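Local atomic coordinates of dihydropteridine reductase (Caenorhabditis elegans, PDB entry 1OOE), a protein that probably catalyses the NADH- or NADPH-dependent reduction of quinonoid dihydrobiopterin to tetrahydrobiopterin, as a homodimeric short-chain dehydrogenase/reductase. Residues G122-L127 with K207-T212; S17-F22 with G75-A80. All blocks are in the same frame, centred on the assembly; numbering follows the deposited sequence. Where two conformers were deposited one is given.

Both contacts set a helix against the central, mostly parallel sheet of the Rossmann-type fold, and their centres lie about 13 Å apart. Contact 2 comes first along the chain and is complete before contact 1 begins: it packs helix 14-25 on strand 73-78, whereas contact 1 packs the end of helix 198-210 on strand 123-128. These two strands are neighbours in the sheet, and Gln-126 N to Val-76 O, at 2.9 Å, is probably one of the hydrogen bonds that zip them together. Helices 14-25 and 198-210 lie on the same face of the sheet and meet there: Ser-202 and Leu-205 touch Ile-19, and Thr-209 touches Phe-77.

Contact 1: G122-L127 with K207-T212; sequences GGLLQL and KWTTET
Strand 123-128 comes nearest the last turn of helix 198-210 where the CA atoms of Leu-124 and Thr-209 stand 6.0 Å apart, while Gly-122 and Thr-212 close one end of the contact, 7.5 Å between CA atoms. A single methyl, Leu-124 CD2, does most of the touching. It lies 3.8 Å from Trp-208 CB, at the edge of the indole and near its plane, and equally close to Thr-209 OG1; the Leu-124 and Thr-209 side chains cross at about a right angle. With CG anti to the backbone N (chi1 171°), Leu-124 reaches out from the sheet toward the helix. The buried hydroxyl of Thr-209 is satisfied within its own helix by the carbonyl of Leu-205. At the more exposed end, Thr-212 CG2 rests 3.9 Å from Gly-122 O, an oxygen that also accepts a hydrogen bond from Arg-215; the same arginine bonds to Trp-208 O and so ties the two segments together. The indole NE1 of Trp-208 donates to a bound MES molecule, probably from the crystallisation liquor. The arrangement is helix-on-sheet packing of an alpha/beta Rossmann-type fold, here at the end of a helix.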
ATOM      1  N   GLY A 122      21.425  11.978  11.894  1.00 13.11           N
ATOM      2  CA  GLY A 122      21.686  10.934  12.870  1.00 11.55           C
ATOM      3  C   GLY A 122      20.482  10.624  13.749  1.00 11.57           C
ATOM      4  O   GLY A 122      20.564   9.780  14.638  1.00 12.24           O
ATOM      5  N   GLY A 123      19.364  11.304  13.506  1.00  9.07           N
ATOM      6  CA  GLY A 123      18.170  11.076  14.304  1.00  8.43           C
ATOM      7  C   GLY A 123      17.436   9.794  13.965  1.00  8.99           C
ATOM      8  O   GLY A 123      17.866   9.045  13.093  1.00 10.73           O
ATOM      9  N   LEU A 124      16.317   9.555  14.646  1.00  9.15           N
ATOM     10  CA  LEU A 124      15.528   8.344  14.436  1.00  9.04           C
ATOM     11  C   LEU A 124      14.078   8.574  14.021  1.00  9.08           C
ATOM     12  O   LEU A 124      13.381   9.397  14.608  1.00  8.14           O
ATOM     13  CB  LEU A 124      15.521   7.507  15.723  1.00 10.45           C
ATOM     14  CG  LEU A 124      14.567   6.309  15.779  1.00 11.56           C
ATOM     15  CD1 LEU A 124      15.040   5.235  14.821  1.00 11.38           C
ATOM     16  CD2 LEU A 124      14.498   5.763  17.203  1.00 11.17           C
ATOM     17  N   LEU A 125      13.643   7.847  12.993  1.00  7.48           N
ATOM     18  CA  LEU A 125      12.251   7.887  12.554  1.00  7.46           C
ATOM     19  C   LEU A 125      11.741   6.471  12.815  1.00  7.85           C
ATOM     20  O   LEU A 125      12.342   5.498  12.352  1.00  8.30           O
ATOM     21  CB  LEU A 125      12.117   8.196  11.058  1.00  7.91           C
ATOM     22  CG  LEU A 125      10.727   7.889  10.465  1.00  7.38           C
ATOM     23  CD1 LEU A 125       9.679   8.831  11.056  1.00  8.89           C
ATOM     24  CD2 LEU A 125      10.767   8.028   8.946  1.00  8.84           C
ATOM     25  N   GLN A 126      10.666   6.351  13.582  1.00  6.62           N
ATOM     26  CA  GLN A 126      10.092   5.037  13.865  1.00  6.29           C
ATOM     27  C   GLN A 126       8.669   4.984  13.334  1.00  5.84           C
ATOM     28  O   GLN A 126       7.884   5.913  13.530  1.00  8.01           O
ATOM     29  CB  GLN A 126      10.117   4.756  15.371  1.00  7.49           C
ATOM     30  CG  GLN A 126       9.296   3.544  15.808  1.00  7.35           C
ATOM     31  CD  GLN A 126       7.892   3.927  16.232  1.00  9.10           C
ATOM     32  OE1 GLN A 126       7.708   4.889  16.980  1.00 10.82           O
ATOM     33  NE2 GLN A 126       6.892   3.174  15.768  1.00  9.50           N
ATOM     34  N   LEU A 127       8.356   3.899  12.635  1.00  6.09           N
ATOM     35  CA  LEU A 127       7.029   3.700  12.067  1.00  6.14           C
ATOM     36  C   LEU A 127       6.457   2.409  12.632  1.00  5.64           C
ATOM     37  O   LEU A 127       7.176   1.598  13.222  1.00  5.40           O
ATOM     38  CB  LEU A 127       7.099   3.596  10.538  1.00  7.18           C
ATOM     39  CG  LEU A 127       7.732   4.762   9.772  1.00  6.78           C
ATOM     40  CD1 LEU A 127       7.752   4.429   8.290  1.00  7.73           C
ATOM     41  CD2 LEU A 127       6.953   6.053  10.029  1.00  6.86           C
ATOM     42  N   LYS A 207      16.560   4.390  23.954  1.00 11.25           N
ATOM     43  CA  LYS A 207      17.899   3.856  23.706  1.00 12.59           C
ATOM     44  C   LYS A 207      18.368   4.133  22.279  1.00 12.56           C
ATOM     45  O   LYS A 207      19.481   4.615  22.065  1.00 10.75           O
ATOM     46  CB  LYS A 207      17.945   2.345  23.953  1.00 11.77           C
ATOM     47  CG  LYS A 207      19.350   1.760  23.804  1.00 13.47           C
ATOM     48  CD  LYS A 207      19.402   0.253  24.017  1.00 14.29           C
ATOM     49  CE  LYS A 207      18.678  -0.505  22.909  1.00 15.53           C
ATOM     50  NZ  LYS A 207      18.901  -1.981  23.012  1.00 16.32           N
ATOM     51  N   TRP A 208      17.522   3.820  21.302  1.00 10.81           N
ATOM     52  CA  TRP A 208      17.881   4.040  19.909  1.00 11.78           C
ATOM     53  C   TRP A 208      18.029   5.528  19.591  1.00 12.91           C
ATOM     54  O   TRP A 208      18.799   5.908  18.704  1.00 13.54           O
ATOM     55  CB  TRP A 208      16.838   3.412  18.974  1.00 10.09           C
ATOM     56  CG  TRP A 208      16.670   1.919  19.129  1.00  9.77           C
ATOM     57  CD1 TRP A 208      17.633   1.014  19.465  1.00  9.77           C
ATOM     58  CD2 TRP A 208      15.474   1.162  18.889  1.00 10.58           C
ATOM     59  NE1 TRP A 208      17.112  -0.265  19.448  1.00 10.24           N
ATOM     60  CE2 TRP A 208      15.789  -0.199  19.096  1.00 10.51           C
ATOM     61  CE3 TRP A 208      14.168   1.503  18.514  1.00 12.78           C
ATOM     62  CZ2 TRP A 208      14.844  -1.221  18.943  1.00 11.02           C
ATOM     63  CZ3 TRP A 208      13.226   0.486  18.360  1.00 12.72           C
ATOM     64  CH2 TRP A 208      13.572  -0.858  18.574  1.00 11.26           C
ATOM     65  N   THR A 209      17.299   6.371  20.314  1.00 12.53           N
ATOM     66  CA  THR A 209      17.372   7.811  20.085  1.00 12.27           C
ATOM     67  C   THR A 209      18.684   8.399  20.598  1.00 13.39           C
ATOM     68  O   THR A 209      19.297   9.245  19.939  1.00 12.38           O
ATOM     69  CB  THR A 209      16.199   8.551  20.775  1.00 12.22           C
ATOM     70  OG1 THR A 209      14.956   8.105  20.218  1.00 11.37           O
ATOM     71  CG2 THR A 209      16.313  10.055  20.563  1.00 14.77           C
ATOM     72  N   THR A 210      19.116   7.931  21.764  1.00 14.00           N
ATOM     73  CA  THR A 210      20.340   8.429  22.394  1.00 14.91           C
ATOM     74  C   THR A 210      21.638   7.709  22.027  1.00 16.04           C
ATOM     75  O   THR A 210      22.720   8.296  22.120  1.00 16.63           O
ATOM     76  CB  THR A 210      20.197   8.415  23.928  1.00 15.10           C
ATOM     77  OG1 THR A 210      19.958   7.077  24.378  1.00 15.36           O
ATOM     78  CG2 THR A 210      19.040   9.297  24.359  1.00 16.65           C
ATOM     79  N   GLU A 211      21.542   6.446  21.619  1.00 15.46           N
ATOM     80  CA  GLU A 211      22.727   5.671  21.255  1.00 16.41           C
ATOM     81  C   GLU A 211      22.588   5.051  19.870  1.00 15.09           C
ATOM     82  O   GLU A 211      21.950   4.010  19.708  1.00 14.71           O
ATOM     83  CB  GLU A 211      22.967   4.567  22.289  1.00 18.27           C
ATOM     84  CG  GLU A 211      23.214   5.079  23.701  1.00 25.03           C
ATOM     85  CD  GLU A 211      24.511   5.863  23.828  1.00 30.70           C
ATOM     86  OE1 GLU A 211      24.690   6.858  23.096  1.00 35.12           O
ATOM     87  OE2 GLU A 211      25.352   5.483  24.669  1.00 34.62           O
ATOM     88  N   THR A 212      23.201   5.678  18.869  1.00 15.74           N
ATOM     89  CA  THR A 212      23.108   5.175  17.499  1.00 15.92           C
ATOM     90  C   THR A 212      23.662   3.762  17.309  1.00 16.44           C
ATOM     91  O   THR A 212      23.164   3.005  16.477  1.00 15.75           O
ATOM     92  CB  THR A 212      23.814   6.124  16.498  1.00 16.10           C
ATOM     93  OG1 THR A 212      25.185   6.294  16.876  1.00 17.53           O
ATOM     94  CG2 THR A 212      23.127   7.482  16.470  1.00 17.95           C
TER

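Contact 2: S17-F22 with G75-A80; sequences SAILEF and GVFCVA
Ile-19 of helix 14-25 packs on Phe-77 of strand 73-78 and on Val-79 just after it, a helix-on-sheet contact of the Rossmann-type fold. Helix 14-25 begins within a glycine-rich segment; Gly-11, Gly-13 and Gly-16 fit the GxGxxG pattern, probably part of the dinucleotide site as in other short-chain dehydrogenases. The backbones stay well apart, 8.7 Å between the CA atoms of Ile-19 and Phe-77, and no hydrogen bond crosses between the segments; side chains fill the interval.

The tight part lies between Ile-19 and Phe-77, both buried, carbon against carbon. Ile-19 divides its two branches between two partners, and the shorter one serves the phenylalanine: CG2 approaches the Phe-77 ring obliquely at CD2, 3.9 Å away. Ser-202 and Leu-205 of helix 198-210 also touch Ile-19, and the Phe-77 ring meets Phe-23 with planes at about 50°, so the cluster joins two helices to the sheet. Cys-78 points away from helix 14-25, and with Val-76 it packs on helix 93-118 across the sheet.

The looser side begins where the strand ends. The longer branch of Ile-19 stays extended (chi2 167°), which sends CD1 away from the ring, toward Val-79, whose CG1 it reaches at 4.1 Å. Val-79, in the loop and partly exposed, thus gives Ile-19 the longer of its two contacts, and it also touches the glycine-rich residues. On the helix, partly exposed Ser-17 directs its CB away from the strand, in contrast to buried Ile-19. The buried Phe-77 ring folds back over its own strand, with Gly-75 C 4.2 Å above the ring plane, offset toward the rim.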
ATOM      1  N   SER A  17       0.638   7.500  24.185  1.00 12.47           N
ATOM      2  CA  SER A  17       0.632   8.231  25.444  1.00 13.24           C
ATOM      3  C   SER A  17       1.750   7.725  26.354  1.00 13.34           C
ATOM      4  O   SER A  17       2.375   8.504  27.076  1.00 14.76           O
ATOM      5  CB  SER A  17      -0.730   8.087  26.141  1.00 15.06           C
ATOM      6  OG  SER A  17      -0.740   8.757  27.388  0.50 13.57           O
ATOM      7  N   ALA A  18       2.004   6.419  26.316  1.00 12.36           N
ATOM      8  CA  ALA A  18       3.062   5.833  27.133  1.00 13.33           C
ATOM      9  C   ALA A  18       4.422   6.372  26.694  1.00 12.77           C
ATOM     10  O   ALA A  18       5.272   6.704  27.525  1.00 11.59           O
ATOM     11  CB  ALA A  18       3.042   4.312  27.010  1.00 14.23           C
ATOM     12  N   ILE A  19       4.627   6.444  25.383  1.00 11.29           N
ATOM     13  CA  ILE A  19       5.880   6.944  24.832  1.00  9.91           C
ATOM     14  C   ILE A  19       6.061   8.416  25.195  1.00 10.61           C
ATOM     15  O   ILE A  19       7.129   8.824  25.650  1.00 11.82           O
ATOM     16  CB  ILE A  19       5.912   6.773  23.291  1.00  9.15           C
ATOM     17  CG1 ILE A  19       5.940   5.282  22.948  1.00  8.56           C
ATOM     18  CG2 ILE A  19       7.140   7.472  22.696  1.00  7.46           C
ATOM     19  CD1 ILE A  19       5.670   4.979  21.490  1.00  9.84           C
ATOM     20  N   LEU A  20       5.009   9.207  25.005  1.00 11.78           N
ATOM     21  CA  LEU A  20       5.054  10.630  25.317  1.00 12.43           C
ATOM     22  C   LEU A  20       5.406  10.859  26.786  1.00 13.65           C
ATOM     23  O   LEU A  20       6.292  11.653  27.106  1.00 15.05           O
ATOM     24  CB  LEU A  20       3.705  11.279  24.982  1.00 13.50           C
ATOM     25  CG  LEU A  20       3.577  12.802  25.109  1.00 14.41           C
ATOM     26  CD1 LEU A  20       2.423  13.295  24.235  1.00 14.59           C
ATOM     27  CD2 LEU A  20       3.361  13.187  26.562  1.00 16.93           C
ATOM     28  N   GLU A  21       4.720  10.153  27.679  1.00 14.21           N
ATOM     29  CA  GLU A  21       4.984  10.291  29.109  1.00 15.15           C
ATOM     30  C   GLU A  21       6.413   9.885  29.467  1.00 15.01           C
ATOM     31  O   GLU A  21       7.073  10.545  30.271  1.00 15.50           O
ATOM     32  CB  GLU A  21       4.002   9.438  29.919  1.00 17.06           C
ATOM     33  CG  GLU A  21       2.567   9.939  29.924  1.00 20.89           C
ATOM     34  CD  GLU A  21       2.441  11.351  30.462  1.00 23.14           C
ATOM     35  OE1 GLU A  21       3.270  11.742  31.313  1.00 24.83           O
ATOM     36  OE2 GLU A  21       1.504  12.066  30.045  1.00 24.46           O
ATOM     37  N   PHE A  22       6.887   8.798  28.867  1.00 14.47           N
ATOM     38  CA  PHE A  22       8.227   8.299  29.142  1.00 14.24           C
ATOM     39  C   PHE A  22       9.329   9.280  28.743  1.00 14.85           C
ATOM     40  O   PHE A  22      10.259   9.516  29.513  1.00 16.03           O
ATOM     41  CB  PHE A  22       8.446   6.962  28.435  1.00 15.12           C
ATOM     42  CG  PHE A  22       9.699   6.253  28.856  1.00 15.67           C
ATOM     43  CD1 PHE A  22       9.808   5.705  30.131  1.00 16.70           C
ATOM     44  CD2 PHE A  22      10.773   6.135  27.983  1.00 15.16           C
ATOM     45  CE1 PHE A  22      10.971   5.048  30.529  1.00 17.89           C
ATOM     46  CE2 PHE A  22      11.943   5.479  28.371  1.00 17.79           C
ATOM     47  CZ  PHE A  22      12.040   4.935  29.644  1.00 16.39           C
ATOM     48  N   GLY A  75      13.868  12.681  17.270  1.00  9.01           N
ATOM     49  CA  GLY A  75      13.112  11.537  16.797  1.00  8.31           C
ATOM     50  C   GLY A  75      11.671  11.864  16.459  1.00  7.87           C
ATOM     51  O   GLY A  75      11.090  12.817  16.985  1.00  8.21           O
ATOM     52  N   VAL A  76      11.115  11.079  15.543  1.00  7.18           N
ATOM     53  CA  VAL A  76       9.724  11.200  15.116  1.00  7.93           C
ATOM     54  C   VAL A  76       9.196   9.775  15.283  1.00  7.40           C
ATOM     55  O   VAL A  76       9.699   8.850  14.651  1.00  8.12           O
ATOM     56  CB  VAL A  76       9.618  11.628  13.627  1.00  6.57           C
ATOM     57  CG1 VAL A  76       8.157  11.628  13.180  1.00  8.29           C
ATOM     58  CG2 VAL A  76      10.214  13.022  13.444  1.00  8.16           C
ATOM     59  N   PHE A  77       8.213   9.601  16.159  1.00  8.57           N
ATOM     60  CA  PHE A  77       7.654   8.277  16.418  1.00  9.28           C
ATOM     61  C   PHE A  77       6.194   8.236  15.992  1.00  8.37           C
ATOM     62  O   PHE A  77       5.364   8.946  16.552  1.00  8.92           O
ATOM     63  CB  PHE A  77       7.764   7.945  17.911  1.00 10.21           C
ATOM     64  CG  PHE A  77       9.113   8.256  18.514  1.00  8.57           C
ATOM     65  CD1 PHE A  77      10.292   7.880  17.870  1.00 11.06           C
ATOM     66  CD2 PHE A  77       9.199   8.912  19.738  1.00  9.76           C
ATOM     67  CE1 PHE A  77      11.535   8.155  18.438  1.00 11.03           C
ATOM     68  CE2 PHE A  77      10.438   9.191  20.317  1.00 10.31           C
ATOM     69  CZ  PHE A  77      11.608   8.812  19.667  1.00 11.90           C
ATOM     70  N   CYS A  78       5.884   7.399  15.004  1.00  7.88           N
ATOM     71  CA  CYS A  78       4.518   7.291  14.499  1.00  8.73           C
ATOM     72  C   CYS A  78       3.858   5.979  14.907  1.00  9.77           C
ATOM     73  O   CYS A  78       4.257   4.909  14.447  1.00  9.52           O
ATOM     74  CB  CYS A  78       4.517   7.410  12.974  1.00  7.30           C
ATOM     75  SG  CYS A  78       2.866   7.493  12.237  1.00  9.30           S
ATOM     76  N   VAL A  79       2.846   6.075  15.765  1.00  9.33           N
ATOM     77  CA  VAL A  79       2.122   4.900  16.248  1.00 10.03           C
ATOM     78  C   VAL A  79       0.611   5.054  16.074  1.00 12.67           C
ATOM     79  O   VAL A  79      -0.175   4.378  16.746  1.00 14.53           O
ATOM     80  CB  VAL A  79       2.434   4.642  17.743  1.00 11.81           C
ATOM     81  CG1 VAL A  79       3.894   4.236  17.899  1.00 10.05           C
ATOM     82  CG2 VAL A  79       2.139   5.895  18.572  1.00 10.96           C
ATOM     83  N   ALA A  80       0.209   5.924  15.153  1.00 11.80           N
ATOM     84  CA  ALA A  80      -1.208   6.179  14.899  1.00 13.44           C
ATOM     85  C   ALA A  80      -1.901   5.080  14.095  1.00 14.52           C
ATOM     86  O   ALA A  80      -1.255   4.312  13.385  1.00 12.48           O
ATOM     87  CB  ALA A  80      -1.363   7.511  14.179  1.00 14.69           C
TER